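Long-range contacts in uncharacterized protein (Bacillus cereus, PDB 5F2H), which is of unknown biological role but probably acts as a hydrolase with an alpha/beta hydrolase fold: residues A232-E237 against E264-C269; Y256-D261 against K287-L292; F174-I179 against A211-Y216; A135-Q140 against L162-Q167. All blocks are in the same frame, centred on the assembly; numbering follows the deposited sequence.

Overall arrangement
All four contacts lie in the hydrolase-like part of the chain, at or near the ends of the strands of its six-stranded parallel sheet. Contact 4 comes first, on strands 131-136 and 158-164 at one side of the sheet. Contact 3 follows, its centre about 8 Å away, tying the loop before helix 179-195 to helix 209-219. Contacts 1 and 2 alternate along the chain, 232-237, 256-261, 264-269 and 287-292, with centres about 12 Å apart. Contacts 2 and 4 share the sheet but stand about 22 Å apart, centre to centre. Together they gather loops at the sheet's C-terminal edge, which in alpha/beta hydrolases usually surround the active site.

Contact 1. Residues A232-E237 against E264-C269; sequences APWLPE and EDCFEC
C266 and C269 both turn their side chains toward 232-237, and their two sulfurs meet that loop near the base of the W234 indole. With CG anti to the backbone N (chi1 -178°), the indole swings its CD1 side next to both sulfurs. SG of C266 lies 5.2 Å from the centroid of the five-membered ring of W234, and SG of C269 makes a similar approach at 5.4 Å. Both come in obliquely, so these are sulfur-aromatic contacts without a sulfur stacked over the ring. Below the ring, CB of W234 sits 4.1 Å from SG of C266. The backbone O of D265 lies at the ring edge near CD1, while CG of P236 covers one face, offset toward the rim.

C269 also does polar work. Its SG accepts a long but nearly straight hydrogen bond from L235 N, 3.6 Å with an N-H...S angle of 175°. Next to this bond the CB atoms of L235 and C269 touch at 4.2 Å, and CB of A232 meets CB of C266 at 4.3 Å. Carbonyl oxygens of 232-237 lie among the sulfurs and these CB atoms, P233 O being 3.3 Å from SG of C269.

C266 is the N-cap of helix 267-279, and its backbone N is held by the carboxylate of D263. P233, W234 and L235 pack in turn on helix 209-219, and W234 also touches a GxSxG sequence consistent with a nucleophile elbow. The loops leaving the C-terminal ends of adjacent strands 227-231 and 254-260 meet here; in alpha/beta hydrolases, loops at this edge of the sheet usually surround the active site.

Contact 2. Residues Y256-D261 against K287-L292; sequences YVVCGD and KVVPNL
Y256 and D261 bring flat groups to opposite ends of strand 256-260, and both meet the neighbouring segment 287-292. The phenol of Y256 runs alongside the K287 chain in the same direction, and its OH comes to 3.9 Å from CD of K287. That hydroxyl is hydrogen-bonded to E306, which holds the hydroxyl end beside the aliphatic part of the lysine. At the other end the D261 carboxylate reaches the 289-292 turn: OD1 is 2.7 Å from N291 N, and OD2 lies 3.4 Å from CA of P290. A chi1 of 61° swings the carboxylate of D261 round to the turn, while CB rests against CG1 of V288.

Between these ends the backbones form a regular parallel pair; the axes of 256-260 and 287-289 come within 4.7 Å at closest, and their directions differ by 23°. K287 N donates to V257 O at 2.9 Å, C259 N to K287 O, V289 N to C259 O, and D261 N to V289 O at 3.2 Å. The last of these carries the pairing just beyond G260, and a type II turn from V289 to L292 then brings L292 back against G260, its CB 3.8 Å from the glycine CA. On the face shared by V258, K287 and V289, CG1 of V258 touches CG2 of V289 at 4.0 Å.

Helix 300-313 covers this face, with L303 on Y256, V258 and K287. C259 and V288 point to the other face, where F267 of helix 267-279 packs on both; that helix is the crossover joining the two strands.

Contact 3. Residues F174-I179 against A211-Y216; sequences FVWDDI and ARVALY
I179 enters the face of helix 209-219 formed by R212, V213 and Y216. Its CB points at the helix and splits into two branches with different partners. The CG2 branch crosses the R212 side chain at about a right angle and lies over a face of the guanidinium, 3.2 Å from NH2 of R212; it also reaches CG2 of V213 at 4.3 Å. The other branch leaves CB through CG1 with chi1 at 65° and runs on extended, which carries CD1 in between the R212 guanidinium and the Y216 ring. There CD1 makes a CH-pi contact over the Y216 face, only 8° off the ring normal. The Y216 OH is hydrogen-bonded to Q180.

Beside this, CB of W176 meets CG2 of V213 at 3.7 Å, the valine methyl lying obliquely to the indole, whose NE1 donates to H137 O. No hydrogen bond crosses the contact.

D178 is the N-cap of helix 179-195, its OD1 taking the N-H of Q180. Helix 209-219 begins within a GxSxG sequence, with S208 just before it, and W176 touches these residues, consistent with the strand-turn-helix nucleophile elbow of alpha/beta hydrolases.

Contact 4. Residues A135-Q140 against L162-Q167; sequences AMHGDQ and LPQSSQ
The beta-alpha-beta unit of strand 131-136, helix 143-150 and strand 158-164 is joined here by A135 and H137 on one strand and its following loop, and L162 and P163 on the other strand, with S165 in the loop that follows. The facing CA atoms move apart from A135-L162 to H137-Q164, and a water sits between the diverging backbones: it donates to A135 O at 2.9 Å and to P163 O at 2.6 Å, and accepts from H137 N at 3.1 Å.

H137 spans the wider end. Its CG stands over its own backbone (chi1 67°), turning the ring toward 162-167. P163 O, 3.3 Å from CD2 of H137, lies in plane at the ring edge, as do the water and S165 N, which makes a weak hydrogen bond of 3.3 Å to NE2 of H137. ND1 of H137 donates to G138 O at 2.8 Å, so the ring is held at both nitrogens, firmly at ND1 and weakly at NE2. CB of A135 packs on CD2 of L162.

Helix 143-150 borders A135, H137, L162 and Q164, while helix 179-195 touches selenomethionine M136 through L186 and P163 through H189. L162-Q164 also pair antiparallel with a strand of the second subunit, which continues the sheet across the interface.

Contact 1. Residues A232-E237 against E264-C269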
loop_
_atom_site.group_PDB
_atom_site.type_symbol
_atom_site.label_atom_id
_atom_site.label_comp_id
_atom_site.label_asym_id
_atom_site.label_seq_id
_atom_site.Cartn_x
_atom_site.Cartn_y
_atom_site.Cartn_z
ATOM N N ALA B 232 1.780 26.924 10.266
ATOM C CA ALA B 232 1.579 28.367 10.342
ATOM C C ALA B 232 0.378 28.853 9.526
ATOM O O ALA B 232 0.464 29.852 8.808
ATOM C CB ALA B 232 2.842 29.063 9.867
ATOM N N PRO B 233 -0.750 28.155 9.636
ATOM C CA PRO B 233 -1.953 28.546 8.896
ATOM C C PRO B 233 -2.411 29.977 9.158
ATOM O O PRO B 233 -2.278 30.484 10.284
ATOM C CB PRO B 233 -3.016 27.587 9.422
ATOM C CG PRO B 233 -2.546 27.228 10.786
ATOM C CD PRO B 233 -1.049 27.205 10.722
ATOM N N TRP B 234 -2.917 30.618 8.109
ATOM C CA TRP B 234 -3.396 31.979 8.190
ATOM C C TRP B 234 -4.903 31.878 8.103
ATOM O O TRP B 234 -5.459 31.601 7.037
ATOM C CB TRP B 234 -2.800 32.829 7.083
ATOM C CG TRP B 234 -3.237 34.222 7.157
ATOM C CD1 TRP B 234 -2.938 35.120 8.156
ATOM C CD2 TRP B 234 -3.906 34.960 6.140
ATOM N NE1 TRP B 234 -3.479 36.353 7.864
ATOM C CE2 TRP B 234 -4.070 36.288 6.626
ATOM C CE3 TRP B 234 -4.420 34.629 4.887
ATOM C CZ2 TRP B 234 -4.723 37.284 5.892
ATOM C CZ3 TRP B 234 -5.076 35.628 4.151
ATOM C CH2 TRP B 234 -5.214 36.940 4.660
ATOM N N LEU B 235 -5.553 32.115 9.243
ATOM C CA LEU B 235 -6.986 32.003 9.365
ATOM C C LEU B 235 -7.560 33.251 10.001
ATOM O O LEU B 235 -7.887 33.235 11.193
ATOM C CB LEU B 235 -7.247 30.798 10.257
ATOM C CG LEU B 235 -6.563 29.549 9.687
ATOM C CD1 LEU B 235 -6.431 28.410 10.695
ATOM C CD2 LEU B 235 -7.267 29.112 8.410
ATOM N N PRO B 236 -7.769 34.306 9.187
ATOM C CA PRO B 236 -8.277 35.608 9.626
ATOM C C PRO B 236 -9.781 35.716 9.957
ATOM O O PRO B 236 -10.190 36.675 10.617
ATOM C CB PRO B 236 -7.939 36.508 8.436
ATOM C CG PRO B 236 -8.025 35.603 7.251
ATOM C CD PRO B 236 -7.795 34.193 7.717
ATOM N N GLU B 237 -10.593 34.770 9.501
ATOM C CA GLU B 237 -12.035 34.798 9.753
ATOM C C GLU B 237 -12.407 33.575 10.556
ATOM O O GLU B 237 -13.453 32.975 10.322
ATOM C CB GLU B 237 -12.778 34.698 8.423
ATOM C CG GLU B 237 -12.463 35.797 7.422
ATOM C CD GLU B 237 -12.800 35.395 5.987
ATOM O OE1 GLU B 237 -12.668 34.194 5.660
ATOM O OE2 GLU B 237 -13.108 36.281 5.157
ATOM N N GLU B 264 4.902 36.355 14.039
ATOM C CA GLU B 264 4.090 37.536 14.251
ATOM C C GLU B 264 2.752 37.564 13.505
ATOM O O GLU B 264 1.797 38.166 13.994
ATOM C CB GLU B 264 4.904 38.798 13.960
ATOM C CG GLU B 264 4.212 40.066 14.431
ATOM C CD GLU B 264 5.068 41.299 14.238
ATOM O OE1 GLU B 264 4.594 42.409 14.574
ATOM O OE2 GLU B 264 6.219 41.147 13.766
ATOM N N ASP B 265 2.670 36.928 12.342
ATOM C CA ASP B 265 1.425 36.929 11.583
ATOM C C ASP B 265 0.496 35.764 11.847
ATOM O O ASP B 265 -0.711 35.941 11.782
ATOM C CB ASP B 265 1.696 36.942 10.065
ATOM C CG ASP B 265 2.298 38.246 9.574
ATOM O OD1 ASP B 265 2.469 39.186 10.381
ATOM O OD2 ASP B 265 2.568 38.341 8.356
ATOM N N CYS B 266 1.026 34.593 12.182
ATOM C CA CYS B 266 0.165 33.428 12.351
ATOM C C CYS B 266 0.084 32.696 13.674
ATOM O O CYS B 266 -0.534 31.633 13.725
ATOM C CB CYS B 266 0.544 32.403 11.280
ATOM S SG CYS B 266 0.365 33.047 9.615
ATOM N N PHE B 267 0.689 33.191 14.741
ATOM C CA PHE B 267 0.574 32.447 15.983
ATOM C C PHE B 267 -0.782 32.781 16.617
ATOM O O PHE B 267 -1.362 31.954 17.313
ATOM C CB PHE B 267 1.754 32.673 16.915
ATOM C CG PHE B 267 1.855 31.628 17.989
ATOM C CD1 PHE B 267 2.252 30.340 17.655
ATOM C CD2 PHE B 267 1.580 31.914 19.308
ATOM C CE1 PHE B 267 2.323 29.342 18.606
ATOM C CE2 PHE B 267 1.667 30.925 20.271
ATOM C CZ PHE B 267 2.042 29.638 19.919
ATOM N N GLU B 268 -1.283 33.988 16.343
ATOM C CA GLU B 268 -2.590 34.446 16.818
ATOM C C GLU B 268 -3.779 33.618 16.324
ATOM O O GLU B 268 -4.437 32.925 17.098
ATOM C CB GLU B 268 -2.897 35.863 16.281
ATOM C CG GLU B 268 -2.094 37.045 16.821
ATOM C CD GLU B 268 -2.509 37.501 18.204
ATOM O OE1 GLU B 268 -1.861 38.427 18.726
ATOM O OE2 GLU B 268 -3.496 36.973 18.753
ATOM N N CYS B 269 -4.023 33.679 15.018
ATOM C CA CYS B 269 -5.056 32.886 14.362
ATOM C C CYS B 269 -4.874 31.379 14.535
ATOM O O CYS B 269 -5.844 30.637 14.624
ATOM C CB CYS B 269 -5.079 33.230 12.876
ATOM S SG CYS B 269 -3.483 32.976 12.057
#

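Contact 2. Residues Y256-D261 against K287-L292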
loop_
_atom_site.group_PDB
_atom_site.type_symbol
_atom_site.label_atom_id
_atom_site.label_comp_id
_atom_site.label_asym_id
_atom_site.label_seq_id
_atom_site.Cartn_x
_atom_site.Cartn_y
_atom_site.Cartn_z
ATOM N N TYR B 256 -3.439 18.035 12.726
ATOM C CA TYR B 256 -2.113 18.176 13.279
ATOM C C TYR B 256 -1.739 19.570 12.839
ATOM O O TYR B 256 -1.672 19.845 11.647
ATOM C CB TYR B 256 -1.165 17.134 12.692
ATOM C CG TYR B 256 0.147 16.981 13.450
ATOM C CD1 TYR B 256 1.198 17.875 13.268
ATOM C CD2 TYR B 256 0.347 15.906 14.313
ATOM C CE1 TYR B 256 2.397 17.717 13.945
ATOM C CE2 TYR B 256 1.541 15.737 14.985
ATOM C CZ TYR B 256 2.561 16.644 14.796
ATOM O OH TYR B 256 3.738 16.479 15.483
ATOM N N VAL B 257 -1.603 20.472 13.800
ATOM C CA VAL B 257 -1.262 21.861 13.518
ATOM C C VAL B 257 0.073 22.199 14.168
ATOM O O VAL B 257 0.343 21.797 15.306
ATOM C CB VAL B 257 -2.345 22.807 14.052
ATOM C CG1 VAL B 257 -1.948 24.254 13.814
ATOM C CG2 VAL B 257 -3.677 22.481 13.397
ATOM N N VAL B 258 0.895 22.947 13.442
ATOM C CA VAL B 258 2.184 23.324 13.926
ATOM C C VAL B 258 2.375 24.788 13.662
ATOM O O VAL B 258 1.977 25.272 12.618
ATOM C CB VAL B 258 3.291 22.557 13.141
ATOM C CG1 VAL B 258 4.687 22.985 13.603
ATOM C CG2 VAL B 258 3.133 21.042 13.282
ATOM N N CYS B 259 3.003 25.486 14.590
ATOM C CA CYS B 259 3.291 26.898 14.407
ATOM C C CYS B 259 4.392 27.310 15.356
ATOM O O CYS B 259 4.516 26.769 16.465
ATOM C CB CYS B 259 2.082 27.771 14.634
ATOM S SG CYS B 259 2.448 29.519 14.365
ATOM N N GLY B 260 5.206 28.253 14.902
ATOM C CA GLY B 260 6.321 28.756 15.688
ATOM C C GLY B 260 5.917 29.948 16.539
ATOM O O GLY B 260 5.217 30.854 16.071
ATOM N N ASP B 261 6.428 29.980 17.768
ATOM C CA ASP B 261 6.122 31.046 18.721
ATOM C C ASP B 261 6.697 32.438 18.420
ATOM O O ASP B 261 6.569 33.335 19.248
ATOM C CB ASP B 261 6.542 30.618 20.125
ATOM C CG ASP B 261 8.020 30.337 20.227
ATOM O OD1 ASP B 261 8.697 30.290 19.175
ATOM O OD2 ASP B 261 8.506 30.151 21.360
ATOM N N LYS B 287 1.243 21.782 18.025
ATOM C CA LYS B 287 2.612 21.780 18.444
ATOM C C LYS B 287 3.273 23.108 18.163
ATOM O O LYS B 287 3.368 23.552 17.027
ATOM C CB LYS B 287 3.348 20.623 17.775
ATOM C CG LYS B 287 4.748 20.423 18.319
ATOM C CD LYS B 287 5.343 19.098 17.878
ATOM C CE LYS B 287 6.721 18.891 18.488
ATOM N NZ LYS B 287 6.709 18.957 19.976
ATOM N N VAL B 288 3.708 23.753 19.228
ATOM C CA VAL B 288 4.378 25.029 19.121
ATOM C C VAL B 288 5.874 24.753 19.102
ATOM O O VAL B 288 6.386 24.033 19.964
ATOM C CB VAL B 288 4.062 25.912 20.334
ATOM C CG1 VAL B 288 4.826 27.226 20.258
ATOM C CG2 VAL B 288 2.562 26.152 20.419
ATOM N N VAL B 289 6.578 25.290 18.118
ATOM C CA VAL B 289 8.005 25.074 18.054
ATOM C C VAL B 289 8.648 26.344 18.561
ATOM O O VAL B 289 8.398 27.426 18.041
ATOM C CB VAL B 289 8.487 24.720 16.637
ATOM C CG1 VAL B 289 9.995 24.480 16.622
ATOM C CG2 VAL B 289 7.759 23.479 16.141
ATOM N N PRO B 290 9.470 26.219 19.605
ATOM C CA PRO B 290 10.111 27.401 20.154
ATOM C C PRO B 290 11.082 28.103 19.197
ATOM O O PRO B 290 11.662 27.466 18.307
ATOM C CB PRO B 290 10.849 26.861 21.385
ATOM C CG PRO B 290 10.988 25.394 21.162
ATOM C CD PRO B 290 9.802 24.994 20.358
ATOM N N ASN B 291 11.197 29.422 19.358
ATOM C CA ASN B 291 12.096 30.261 18.571
ATOM C C ASN B 291 11.809 30.367 17.081
ATOM O O ASN B 291 12.351 31.249 16.422
ATOM C CB ASN B 291 13.533 29.754 18.750
ATOM C CG ASN B 291 13.949 29.672 20.210
ATOM O OD1 ASN B 291 13.381 30.343 21.083
ATOM N ND2 ASN B 291 14.963 28.858 20.483
ATOM N N LEU B 292 10.954 29.498 16.549
ATOM C CA LEU B 292 10.642 29.496 15.118
ATOM C C LEU B 292 9.734 30.646 14.692
ATOM O O LEU B 292 8.785 30.964 15.376
ATOM C CB LEU B 292 9.991 28.164 14.746
ATOM C CG LEU B 292 9.615 27.934 13.282
ATOM C CD1 LEU B 292 10.823 28.027 12.353
ATOM C CD2 LEU B 292 8.943 26.580 13.131
#

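Contact 3. Residues F174-I179 against A211-Y216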
loop_
_atom_site.group_PDB
_atom_site.type_symbol
_atom_site.label_atom_id
_atom_site.label_comp_id
_atom_site.label_asym_id
_atom_site.label_seq_id
_atom_site.Cartn_x
_atom_site.Cartn_y
_atom_site.Cartn_z
ATOM N N PHE B 174 2.652 33.001 -7.007
ATOM C CA PHE B 174 1.219 32.803 -7.022
ATOM C C PHE B 174 0.543 33.003 -5.638
ATOM O O PHE B 174 1.163 32.735 -4.600
ATOM C CB PHE B 174 0.977 31.398 -7.574
ATOM C CG PHE B 174 1.561 31.167 -8.948
ATOM C CD1 PHE B 174 0.831 31.475 -10.088
ATOM C CD2 PHE B 174 2.823 30.611 -9.108
ATOM C CE1 PHE B 174 1.357 31.255 -11.355
ATOM C CE2 PHE B 174 3.368 30.410 -10.375
ATOM C CZ PHE B 174 2.625 30.720 -11.496
ATOM N N VAL B 175 -0.724 33.440 -5.621
ATOM C CA VAL B 175 -1.444 33.701 -4.352
ATOM C C VAL B 175 -2.844 33.161 -4.230
ATOM O O VAL B 175 -3.525 32.949 -5.240
ATOM C CB VAL B 175 -1.609 35.211 -4.081
ATOM C CG1 VAL B 175 -0.250 35.879 -3.920
ATOM C CG2 VAL B 175 -2.394 35.881 -5.193
ATOM N N TRP B 176 -3.293 33.021 -2.973
ATOM C CA TRP B 176 -4.645 32.523 -2.652
ATOM C C TRP B 176 -5.587 33.641 -2.163
ATOM O O TRP B 176 -6.444 33.399 -1.320
ATOM C CB TRP B 176 -4.578 31.427 -1.592
ATOM C CG TRP B 176 -3.767 30.273 -1.995
ATOM C CD1 TRP B 176 -2.494 29.963 -1.584
ATOM C CD2 TRP B 176 -4.120 29.297 -2.966
ATOM N NE1 TRP B 176 -2.059 28.826 -2.212
ATOM C CE2 TRP B 176 -3.031 28.405 -3.081
ATOM C CE3 TRP B 176 -5.261 29.078 -3.750
ATOM C CZ2 TRP B 176 -3.060 27.295 -3.916
ATOM C CZ3 TRP B 176 -5.276 27.972 -4.608
ATOM C CH2 TRP B 176 -4.176 27.093 -4.673
ATOM N N ASP B 177 -5.436 34.849 -2.710
ATOM C CA ASP B 177 -6.261 36.005 -2.332
ATOM C C ASP B 177 -7.746 35.701 -2.358
ATOM O O ASP B 177 -8.421 35.756 -1.325
ATOM C CB ASP B 177 -6.011 37.178 -3.280
ATOM C CG ASP B 177 -4.658 37.793 -3.118
ATOM O OD1 ASP B 177 -3.968 37.529 -2.098
ATOM O OD2 ASP B 177 -4.330 38.613 -4.000
ATOM N N ASP B 178 -8.206 35.373 -3.567
ATOM C CA ASP B 178 -9.575 35.038 -3.875
ATOM C C ASP B 178 -9.772 33.595 -3.459
ATOM O O ASP B 178 -9.599 32.695 -4.260
ATOM C CB ASP B 178 -9.810 35.233 -5.387
ATOM C CG ASP B 178 -11.269 35.075 -5.796
ATOM O OD1 ASP B 178 -12.076 34.494 -5.026
ATOM O OD2 ASP B 178 -11.612 35.548 -6.904
ATOM N N ILE B 179 -10.151 33.387 -2.198
ATOM C CA ILE B 179 -10.346 32.037 -1.660
ATOM C C ILE B 179 -11.431 31.208 -2.319
ATOM O O ILE B 179 -11.616 30.040 -1.957
ATOM C CB ILE B 179 -10.546 31.991 -0.119
ATOM C CG1 ILE B 179 -11.838 32.698 0.316
ATOM C CG2 ILE B 179 -9.321 32.561 0.593
ATOM C CD1 ILE B 179 -12.099 32.623 1.812
ATOM N N ALA B 211 -2.923 26.839 3.714
ATOM C CA ALA B 211 -3.707 26.108 4.692
ATOM C C ALA B 211 -5.136 26.691 4.776
ATOM O O ALA B 211 -6.074 25.943 5.024
ATOM C CB ALA B 211 -3.008 26.102 6.048
ATOM N N ARG B 212 -5.294 27.995 4.513
ATOM C CA ARG B 212 -6.604 28.647 4.563
ATOM C C ARG B 212 -7.579 28.034 3.569
ATOM O O ARG B 212 -8.661 27.569 3.969
ATOM C CB ARG B 212 -6.526 30.167 4.318
ATOM C CG ARG B 212 -7.890 30.814 4.605
ATOM C CD ARG B 212 -8.121 32.333 4.716
ATOM N NE ARG B 212 -7.904 33.161 3.546
ATOM C CZ ARG B 212 -8.443 34.376 3.374
ATOM N NH1 ARG B 212 -9.390 34.864 4.192
ATOM N NH2 ARG B 212 -8.156 35.050 2.268
ATOM N N VAL B 213 -7.185 28.008 2.292
ATOM C CA VAL B 213 -8.037 27.442 1.243
ATOM C C VAL B 213 -8.305 25.974 1.549
ATOM O O VAL B 213 -9.411 25.458 1.328
ATOM C CB VAL B 213 -7.400 27.564 -0.137
ATOM C CG1 VAL B 213 -8.266 26.908 -1.186
ATOM C CG2 VAL B 213 -7.178 29.014 -0.505
ATOM N N ALA B 214 -7.283 25.291 2.059
ATOM C CA ALA B 214 -7.428 23.887 2.396
ATOM C C ALA B 214 -8.568 23.723 3.400
ATOM O O ALA B 214 -9.421 22.855 3.239
ATOM C CB ALA B 214 -6.150 23.350 3.002
ATOM N N LEU B 215 -8.583 24.556 4.437
ATOM C CA LEU B 215 -9.608 24.451 5.446
ATOM C C LEU B 215 -10.985 24.905 4.899
ATOM O O LEU B 215 -12.005 24.298 5.202
ATOM C CB LEU B 215 -9.230 25.258 6.692
ATOM C CG LEU B 215 -10.182 25.094 7.895
ATOM C CD1 LEU B 215 -10.164 23.655 8.383
ATOM C CD2 LEU B 215 -9.812 26.012 9.044
ATOM N N TYR B 216 -11.007 25.950 4.087
ATOM C CA TYR B 216 -12.261 26.426 3.532
ATOM C C TYR B 216 -12.899 25.315 2.712
ATOM O O TYR B 216 -14.042 24.953 2.927
ATOM C CB TYR B 216 -11.999 27.658 2.674
ATOM C CG TYR B 216 -13.231 28.337 2.158
ATOM C CD1 TYR B 216 -14.050 29.053 3.016
ATOM C CD2 TYR B 216 -13.496 28.413 0.803
ATOM C CE1 TYR B 216 -15.152 29.739 2.555
ATOM C CE2 TYR B 216 -14.593 29.116 0.328
ATOM C CZ TYR B 216 -15.424 29.770 1.212
ATOM O OH TYR B 216 -16.529 30.457 0.762
#

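Contact 4. Residues A135-Q140 against L162-Q167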
loop_
_atom_site.group_PDB
_atom_site.type_symbol
_atom_site.label_atom_id
_atom_site.label_comp_id
_atom_site.label_asym_id
_atom_site.label_seq_id
_atom_site.Cartn_x
_atom_site.Cartn_y
_atom_site.Cartn_z
ATOM N N ALA B 135 -0.660 19.095 -0.803
ATOM C CA ALA B 135 -0.038 20.168 -0.062
ATOM C C ALA B 135 -0.309 21.473 -0.773
ATOM O O ALA B 135 -0.211 21.524 -2.008
ATOM C CB ALA B 135 1.454 19.945 0.063
HETATM N N MSE B 136 -0.603 22.523 0.004
HETATM C CA MSE B 136 -0.893 23.846 -0.550
HETATM C C MSE B 136 0.127 24.897 -0.217
HETATM O O MSE B 136 0.272 25.314 0.931
HETATM C CB MSE B 136 -2.218 24.391 0.001
HETATM C CG MSE B 136 -3.384 23.425 -0.138
HETATM SE SE MSE B 136 -3.905 23.433 -2.042
HETATM C CE MSE B 136 -3.581 21.525 -2.122
ATOM N N HIS B 137 0.792 25.399 -1.241
ATOM C CA HIS B 137 1.781 26.438 -1.065
ATOM C C HIS B 137 1.214 27.710 -0.454
ATOM O O HIS B 137 0.006 27.917 -0.461
ATOM C CB HIS B 137 2.401 26.787 -2.416
ATOM C CG HIS B 137 1.459 27.448 -3.381
ATOM N ND1 HIS B 137 1.326 28.818 -3.475
ATOM C CD2 HIS B 137 0.651 26.929 -4.335
ATOM C CE1 HIS B 137 0.483 29.113 -4.447
ATOM N NE2 HIS B 137 0.048 27.984 -4.974
ATOM N N GLY B 138 2.111 28.563 0.038
ATOM C CA GLY B 138 1.771 29.846 0.635
ATOM C C GLY B 138 1.691 30.964 -0.395
ATOM O O GLY B 138 1.948 30.761 -1.556
ATOM N N ASP B 139 1.302 32.163 0.005
ATOM C CA ASP B 139 1.215 33.243 -0.981
ATOM C C ASP B 139 2.587 33.550 -1.493
ATOM O O ASP B 139 3.563 33.372 -0.765
ATOM C CB ASP B 139 0.551 34.501 -0.407
ATOM C CG ASP B 139 -0.951 34.320 -0.197
ATOM O OD1 ASP B 139 -1.526 33.417 -0.860
ATOM O OD2 ASP B 139 -1.560 35.108 0.583
ATOM N N GLN B 140 2.648 33.930 -2.767
ATOM C CA GLN B 140 3.891 34.284 -3.419
ATOM C C GLN B 140 4.860 33.131 -3.572
ATOM O O GLN B 140 6.087 33.323 -3.608
ATOM C CB GLN B 140 4.549 35.437 -2.677
ATOM C CG GLN B 140 3.677 36.663 -2.674
ATOM C CD GLN B 140 4.368 37.826 -2.032
ATOM O OE1 GLN B 140 4.645 38.837 -2.677
ATOM N NE2 GLN B 140 4.777 37.641 -0.805
ATOM N N LEU B 162 0.713 18.572 -5.741
ATOM C CA LEU B 162 1.037 19.940 -5.375
ATOM C C LEU B 162 0.308 20.857 -6.347
ATOM O O LEU B 162 0.723 20.991 -7.491
ATOM C CB LEU B 162 2.545 20.194 -5.416
ATOM C CG LEU B 162 3.424 19.372 -4.463
ATOM C CD1 LEU B 162 4.900 19.702 -4.646
ATOM C CD2 LEU B 162 3.027 19.585 -3.020
ATOM N N PRO B 163 -0.800 21.473 -5.904
ATOM C CA PRO B 163 -1.551 22.370 -6.777
ATOM C C PRO B 163 -0.965 23.764 -6.776
ATOM O O PRO B 163 -0.363 24.165 -5.800
ATOM C CB PRO B 163 -2.949 22.395 -6.146
ATOM C CG PRO B 163 -2.989 21.229 -5.210
ATOM C CD PRO B 163 -1.580 21.132 -4.709
ATOM N N GLN B 164 -1.114 24.473 -7.880
ATOM C CA GLN B 164 -0.609 25.821 -7.991
ATOM C C GLN B 164 -1.795 26.727 -8.351
ATOM O O GLN B 164 -2.572 26.425 -9.282
ATOM C CB GLN B 164 0.462 25.912 -9.063
ATOM C CG GLN B 164 1.263 27.197 -9.030
ATOM C CD GLN B 164 2.335 27.214 -10.113
ATOM O OE1 GLN B 164 3.528 27.142 -9.824
ATOM N NE2 GLN B 164 1.907 27.166 -11.353
ATOM N N SER B 165 -1.913 27.847 -7.638
ATOM C CA SER B 165 -3.002 28.774 -7.871
ATOM C C SER B 165 -2.863 29.486 -9.194
ATOM O O SER B 165 -1.767 29.763 -9.656
ATOM C CB SER B 165 -3.070 29.816 -6.758
ATOM O OG SER B 165 -4.072 30.784 -7.042
ATOM N N SER B 166 -3.993 29.787 -9.797
ATOM C CA SER B 166 -4.003 30.504 -11.050
ATOM C C SER B 166 -3.796 32.002 -10.828
ATOM O O SER B 166 -3.474 32.716 -11.762
ATOM C CB SER B 166 -5.348 30.305 -11.718
ATOM O OG SER B 166 -6.378 30.739 -10.848
ATOM N N GLN B 167 -3.923 32.467 -9.587
ATOM C CA GLN B 167 -3.794 33.895 -9.283
ATOM C C GLN B 167 -2.321 34.302 -9.204
ATOM O O GLN B 167 -1.693 34.228 -8.147
ATOM C CB GLN B 167 -4.525 34.202 -7.974
ATOM C CG GLN B 167 -5.983 33.729 -7.930
ATOM C CD GLN B 167 -6.568 33.782 -6.516
ATOM O OE1 GLN B 167 -6.387 34.758 -5.781
ATOM N NE2 GLN B 167 -7.264 32.712 -6.128
HETATM O O HOH W 1 1.010 23.519 -3.661
#